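Local coordinates for protein glycosyl hydrolase, BNR repeat (Ralstonia eutropha, PDB 3B7F) that is a putative glycosyl hydrolase with BNR repeats, probably a hydrolase, built as a seven-bladed beta-propeller, at residues A[236-250]-A[278-291]. Numbering follows the deposited sequence.
Sequences CVVQHPAAPDILYQQ and DIGFPIVVHQRDPR. With EDO (1,2-ethanediol), chain H.
His240 reaches across to the loop after strand 282-285 and donates from NE2 to His286 O at 2.5 Å; the donor lies nearly in line with the carbonyl, which sits 25° out of the ring plane. CG stands anti to the backbone N, carrying the ring into a slot between two prolines. Pro290 CA rests over the centre of one face, a CH-pi contact of 3.4 Å to the centroid, while Pro241 CD lies over the opposite face toward the rim. The carbonyl of Pro290 is taken by Tyr248, whose OH lies 2.6 Å from Pro290 O, in the carbonyl plane and at the edge of the phenol.

Between these polar ends the contact is aliphatic. Ile283 sends CD1 to Tyr248 CB (3.7 Å) and turns CG2 to Val238 CG2 and Cys236 SG; two residues on, Val285 on the same face sets CG2 obliquely against His240 CD2. This is the face-to-face packing of neighbouring blades in the seven-bladed propeller: 234-239 and 282-285 are the first strands of successive four-stranded antiparallel sheets, segments 236-239 and 282-285 running the same way 13° apart, and Val293 on strand 293-297 also touches Ile283, Val285 and Tyr248.

At the far end, Gln250 bends at chi2, with CG against Gly280 O, and NE2 gives Asp278 O a nearly straight bond of 2.9 Å (171°). Its OE1 accepts from two waters, one of which also donates to Pro282 O at 2.7 Å. The carboxylate of Asp278 forms a salt bridge with Arg267, just past the earlier blade's last strand, and takes the backbone N of Ile255 on its strand 254-259.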
loop_
_atom_site.group_PDB
_atom_site.type_symbol
_atom_site.label_atom_id
_atom_site.label_comp_id
_atom_site.label_asym_id
_atom_site.label_seq_id
_atom_site.Cartn_x
_atom_site.Cartn_y
_atom_site.Cartn_z
ATOM N N CYS A 236 6.510 -0.020 -1.018
ATOM C CA CYS A 236 5.277 -0.678 -1.344
ATOM C C CYS A 236 5.622 -1.965 -2.045
ATOM O O CYS A 236 6.406 -1.930 -2.973
ATOM C CB CYS A 236 4.459 0.232 -2.250
ATOM S SG CYS A 236 2.761 -0.340 -2.495
ATOM N N VAL A 237 5.101 -3.088 -1.548
ATOM C CA VAL A 237 5.321 -4.409 -2.129
ATOM C C VAL A 237 3.938 -4.973 -2.524
ATOM O O VAL A 237 2.965 -4.773 -1.793
ATOM C CB VAL A 237 6.088 -5.399 -1.161
ATOM C CG1 VAL A 237 6.710 -6.558 -1.950
ATOM C CG2 VAL A 237 7.186 -4.714 -0.364
ATOM N N VAL A 238 3.863 -5.666 -3.670
ATOM C CA VAL A 238 2.637 -6.319 -4.163
ATOM C C VAL A 238 2.967 -7.751 -4.662
ATOM O O VAL A 238 4.065 -8.020 -5.125
ATOM C CB VAL A 238 1.914 -5.481 -5.286
ATOM C CG1 VAL A 238 1.405 -4.118 -4.746
ATOM C CG2 VAL A 238 2.818 -5.223 -6.460
ATOM N N GLN A 239 2.032 -8.673 -4.482
ATOM C CA GLN A 239 2.132 -10.036 -4.967
ATOM C C GLN A 239 1.043 -10.119 -6.005
ATOM O O GLN A 239 -0.102 -9.770 -5.707
ATOM C CB GLN A 239 1.875 -11.027 -3.835
ATOM C CG GLN A 239 1.888 -12.512 -4.266
ATOM C CD GLN A 239 1.729 -13.461 -3.103
ATOM O OE1 GLN A 239 1.094 -13.124 -2.101
ATOM N NE2 GLN A 239 2.281 -14.670 -3.242
ATOM N N HIS A 240 1.364 -10.591 -7.209
ATOM C CA HIS A 240 0.377 -10.599 -8.282
ATOM C C HIS A 240 -0.691 -11.676 -8.045
ATOM O O HIS A 240 -0.345 -12.786 -7.743
ATOM C CB HIS A 240 1.018 -10.787 -9.649
ATOM C CG HIS A 240 0.128 -10.330 -10.749
ATOM N ND1 HIS A 240 -0.773 -11.159 -11.385
ATOM C CD2 HIS A 240 -0.090 -9.093 -11.237
ATOM C CE1 HIS A 240 -1.470 -10.453 -12.257
ATOM N NE2 HIS A 240 -1.072 -9.197 -12.186
ATOM N N PRO A 241 -1.991 -11.333 -8.153
ATOM C CA PRO A 241 -3.009 -12.341 -7.850
ATOM C C PRO A 241 -3.143 -13.452 -8.897
ATOM O O PRO A 241 -3.527 -14.571 -8.554
ATOM C CB PRO A 241 -4.291 -11.507 -7.735
ATOM C CG PRO A 241 -4.045 -10.339 -8.540
ATOM C CD PRO A 241 -2.601 -10.053 -8.542
ATOM N N ALA A 242 -2.847 -13.120 -10.154
ATOM C CA ALA A 242 -2.854 -14.073 -11.265
ATOM C C ALA A 242 -1.585 -14.966 -11.336
ATOM O O ALA A 242 -1.680 -16.102 -11.757
ATOM C CB ALA A 242 -3.044 -13.312 -12.590
ATOM N N ALA A 243 -0.428 -14.436 -10.940
ATOM C CA ALA A 243 0.858 -15.136 -10.927
ATOM C C ALA A 243 1.522 -14.846 -9.576
ATOM O O ALA A 243 2.481 -14.085 -9.511
ATOM C CB ALA A 243 1.712 -14.664 -12.062
ATOM N N PRO A 244 1.015 -15.460 -8.478
ATOM C CA PRO A 244 1.529 -15.170 -7.102
ATOM C C PRO A 244 3.027 -15.453 -6.807
ATOM O O PRO A 244 3.522 -15.024 -5.762
ATOM C CB PRO A 244 0.549 -15.919 -6.175
ATOM C CG PRO A 244 -0.204 -16.904 -7.079
ATOM C CD PRO A 244 -0.097 -16.437 -8.480
ATOM N N ASP A 245 3.734 -16.137 -7.710
ATOM C CA ASP A 245 5.205 -16.213 -7.629
ATOM C C ASP A 245 5.871 -14.869 -7.918
ATOM O O ASP A 245 7.007 -14.644 -7.482
ATOM C CB ASP A 245 5.778 -17.217 -8.625
ATOM C CG ASP A 245 5.438 -18.656 -8.274
ATOM O OD1 ASP A 245 5.598 -19.063 -7.097
ATOM O OD2 ASP A 245 5.036 -19.373 -9.206
ATOM N N ILE A 246 5.173 -13.990 -8.642
ATOM C CA ILE A 246 5.719 -12.681 -9.021
ATOM C C ILE A 246 5.358 -11.585 -8.013
ATOM O O ILE A 246 4.179 -11.356 -7.717
ATOM C CB ILE A 246 5.254 -12.259 -10.446
ATOM C CG1 ILE A 246 5.336 -13.435 -11.435
ATOM C CG2 ILE A 246 6.053 -11.031 -10.940
ATOM C CD1 ILE A 246 6.688 -14.199 -11.480
ATOM N N LEU A 247 6.395 -10.941 -7.476
ATOM C CA LEU A 247 6.289 -9.812 -6.555
ATOM C C LEU A 247 6.960 -8.597 -7.196
ATOM O O LEU A 247 7.947 -8.734 -7.923
ATOM C CB LEU A 247 6.953 -10.091 -5.197
ATOM C CG LEU A 247 6.199 -10.944 -4.163
ATOM C CD1 LEU A 247 5.773 -12.260 -4.727
ATOM C CD2 LEU A 247 7.076 -11.158 -2.938
ATOM N N TYR A 248 6.381 -7.425 -6.973
ATOM C CA TYR A 248 6.975 -6.165 -7.419
ATOM C C TYR A 248 7.109 -5.268 -6.212
ATOM O O TYR A 248 6.335 -5.382 -5.260
ATOM C CB TYR A 248 6.155 -5.475 -8.495
ATOM C CG TYR A 248 6.150 -6.156 -9.865
ATOM C CD1 TYR A 248 5.200 -7.119 -10.178
ATOM C CD2 TYR A 248 7.049 -5.772 -10.868
ATOM C CE1 TYR A 248 5.159 -7.707 -11.438
ATOM C CE2 TYR A 248 7.000 -6.340 -12.138
ATOM C CZ TYR A 248 6.054 -7.320 -12.410
ATOM O OH TYR A 248 5.985 -7.923 -13.651
ATOM N N GLN A 249 8.147 -4.434 -6.190
ATOM C CA GLN A 249 8.223 -3.432 -5.133
ATOM C C GLN A 249 8.786 -2.106 -5.609
ATOM O O GLN A 249 9.615 -2.063 -6.519
ATOM C CB GLN A 249 9.015 -3.919 -3.892
ATOM C CG GLN A 249 10.504 -4.191 -4.104
ATOM C CD GLN A 249 11.301 -4.134 -2.829
ATOM O OE1 GLN A 249 11.316 -3.109 -2.167
ATOM N NE2 GLN A 249 12.005 -5.222 -2.493
ATOM N N GLN A 250 8.285 -1.031 -4.998
ATOM C CA GLN A 250 8.857 0.303 -5.114
ATOM C C GLN A 250 9.633 0.425 -3.806
ATOM O O GLN A 250 9.064 0.311 -2.733
ATOM C CB GLN A 250 7.801 1.405 -5.202
ATOM C CG GLN A 250 8.387 2.794 -5.195
ATOM C CD GLN A 250 9.286 3.142 -6.393
ATOM O OE1 GLN A 250 8.790 3.601 -7.425
ATOM N NE2 GLN A 250 10.613 3.021 -6.221
ATOM N N ASP A 278 14.172 5.811 -10.621
ATOM C CA ASP A 278 13.217 4.763 -10.236
ATOM C C ASP A 278 12.902 4.776 -8.757
ATOM O O ASP A 278 12.627 3.736 -8.136
ATOM C CB ASP A 278 13.694 3.395 -10.736
ATOM C CG ASP A 278 14.920 2.894 -10.030
ATOM O OD1 ASP A 278 15.660 3.723 -9.497
ATOM O OD2 ASP A 278 15.092 1.656 -9.938
ATOM N N ILE A 279 12.892 5.989 -8.196
ATOM C CA ILE A 279 12.558 6.204 -6.794
ATOM C C ILE A 279 11.142 6.725 -6.778
ATOM O O ILE A 279 10.708 7.400 -7.712
ATOM C CB ILE A 279 13.544 7.160 -6.073
ATOM C CG1 ILE A 279 14.989 6.782 -6.433
ATOM C CG2 ILE A 279 13.287 7.148 -4.546
ATOM C CD1 ILE A 279 15.262 5.288 -6.435
ATOM N N GLY A 280 10.420 6.392 -5.721
ATOM C CA GLY A 280 9.014 6.766 -5.583
ATOM C C GLY A 280 8.470 6.007 -4.408
ATOM O O GLY A 280 9.236 5.377 -3.688
ATOM N N PHE A 281 7.159 6.113 -4.180
ATOM C CA PHE A 281 6.478 5.398 -3.080
ATOM C C PHE A 281 5.537 4.247 -3.433
ATOM O O PHE A 281 5.772 3.109 -2.982
ATOM C CB PHE A 281 5.786 6.420 -2.141
ATOM C CG PHE A 281 6.761 7.273 -1.360
ATOM C CD1 PHE A 281 7.465 6.731 -0.293
ATOM C CD2 PHE A 281 6.957 8.611 -1.675
ATOM C CE1 PHE A 281 8.373 7.495 0.427
ATOM C CE2 PHE A 281 7.855 9.383 -0.966
ATOM C CZ PHE A 281 8.568 8.824 0.093
ATOM N N PRO A 282 4.473 4.501 -4.217
ATOM C CA PRO A 282 3.533 3.390 -4.517
ATOM C C PRO A 282 3.911 2.477 -5.715
ATOM O O PRO A 282 4.697 2.868 -6.593
ATOM C CB PRO A 282 2.266 4.147 -4.911
ATOM C CG PRO A 282 2.797 5.367 -5.609
ATOM C CD PRO A 282 4.059 5.743 -4.912
ATOM N N ILE A 283 3.358 1.271 -5.725
ATOM C CA ILE A 283 3.448 0.370 -6.881
ATOM C C ILE A 283 2.083 -0.345 -6.993
ATOM O O ILE A 283 1.505 -0.720 -5.985
ATOM C CB ILE A 283 4.668 -0.607 -6.817
ATOM C CG1 ILE A 283 4.940 -1.229 -8.196
ATOM C CG2 ILE A 283 4.482 -1.699 -5.739
ATOM C CD1 ILE A 283 6.380 -1.752 -8.403
ATOM N N VAL A 284 1.574 -0.516 -8.209
ATOM C CA VAL A 284 0.266 -1.143 -8.446
ATOM C C VAL A 284 0.391 -2.095 -9.618
ATOM O O VAL A 284 1.051 -1.766 -10.584
ATOM C CB VAL A 284 -0.847 -0.053 -8.739
ATOM C CG1 VAL A 284 -2.128 -0.695 -9.269
ATOM C CG2 VAL A 284 -1.118 0.769 -7.498
ATOM N N VAL A 285 -0.244 -3.259 -9.535
ATOM C CA VAL A 285 -0.202 -4.266 -10.614
ATOM C C VAL A 285 -1.567 -4.418 -11.269
ATOM O O VAL A 285 -2.574 -4.236 -10.627
ATOM C CB VAL A 285 0.260 -5.642 -10.097
ATOM C CG1 VAL A 285 1.470 -5.491 -9.291
ATOM C CG2 VAL A 285 -0.849 -6.358 -9.255
ATOM N N HIS A 286 -1.585 -4.695 -12.566
ATOM C CA HIS A 286 -2.813 -4.961 -13.312
ATOM C C HIS A 286 -3.353 -6.304 -12.769
ATOM O O HIS A 286 -2.621 -7.261 -12.684
ATOM C CB HIS A 286 -2.472 -5.033 -14.797
ATOM C CG HIS A 286 -3.643 -5.179 -15.717
ATOM N ND1 HIS A 286 -4.437 -6.303 -15.754
ATOM C CD2 HIS A 286 -4.097 -4.374 -16.704
ATOM C CE1 HIS A 286 -5.351 -6.170 -16.698
ATOM N NE2 HIS A 286 -5.153 -5.016 -17.305
ATOM N N GLN A 287 -4.617 -6.341 -12.359
ATOM C CA GLN A 287 -5.254 -7.554 -11.800
ATOM C C GLN A 287 -5.052 -8.872 -12.560
ATOM O O GLN A 287 -4.832 -9.907 -11.948
ATOM C CB GLN A 287 -6.760 -7.345 -11.677
ATOM C CG GLN A 287 -7.190 -6.797 -10.350
ATOM C CD GLN A 287 -7.131 -7.833 -9.263
ATOM O OE1 GLN A 287 -7.551 -8.973 -9.459
ATOM N NE2 GLN A 287 -6.610 -7.445 -8.110
ATOM N N ARG A 288 -5.167 -8.792 -13.882
ATOM C CA ARG A 288 -5.054 -9.926 -14.780
ATOM C C ARG A 288 -3.698 -10.152 -15.468
ATOM O O ARG A 288 -3.387 -11.291 -15.776
ATOM C CB ARG A 288 -6.142 -9.822 -15.840
ATOM C CG ARG A 288 -7.516 -9.975 -15.220
ATOM C CD ARG A 288 -8.599 -9.884 -16.214
ATOM N NE ARG A 288 -8.674 -8.592 -16.896
ATOM C CZ ARG A 288 -9.186 -7.476 -16.376
ATOM N NH1 ARG A 288 -9.694 -7.442 -15.154
ATOM N NH2 ARG A 288 -9.219 -6.371 -17.117
ATOM N N ASP A 289 -2.892 -9.105 -15.640
ATOM C CA ASP A 289 -1.630 -9.145 -16.367
ATOM C C ASP A 289 -0.449 -8.960 -15.403
ATOM O O ASP A 289 -0.215 -7.841 -14.933
ATOM C CB ASP A 289 -1.638 -8.020 -17.415
ATOM C CG ASP A 289 -0.420 -8.032 -18.316
ATOM O OD1 ASP A 289 0.382 -8.978 -18.246
ATOM O OD2 ASP A 289 -0.276 -7.088 -19.120
ATOM N N PRO A 290 0.317 -10.046 -15.106
ATOM C CA PRO A 290 1.483 -9.852 -14.233
ATOM C C PRO A 290 2.630 -9.032 -14.820
ATOM O O PRO A 290 3.565 -8.738 -14.089
ATOM C CB PRO A 290 1.932 -11.287 -13.910
ATOM C CG PRO A 290 1.408 -12.113 -14.965
ATOM C CD PRO A 290 0.150 -11.457 -15.465
ATOM N N ARG A 291 2.557 -8.681 -16.109
ATOM C CA ARG A 291 3.574 -7.861 -16.786
ATOM C C ARG A 291 3.315 -6.352 -16.688
ATOM O O ARG A 291 4.216 -5.573 -16.970
ATOM C CB ARG A 291 3.701 -8.285 -18.256
ATOM C CG ARG A 291 4.245 -9.704 -18.407
ATOM C CD ARG A 291 4.221 -10.308 -19.831
ATOM N NE ARG A 291 5.048 -9.660 -20.857
ATOM C CZ ARG A 291 6.384 -9.736 -20.976
ATOM N NH1 ARG A 291 7.143 -10.362 -20.078
ATOM N NH2 ARG A 291 6.989 -9.115 -21.990
HETATM C C1 EDO H . -3.066 -5.338 -21.107
HETATM O O1 EDO H . -2.831 -6.345 -20.108
HETATM C C2 EDO H . -2.581 -3.943 -20.676
HETATM O O2 EDO H . -1.179 -3.857 -20.316
HETATM O O HOH W 1 6.342 4.893 -7.369
HETATM O O HOH W 2 9.569 5.166 -9.656
#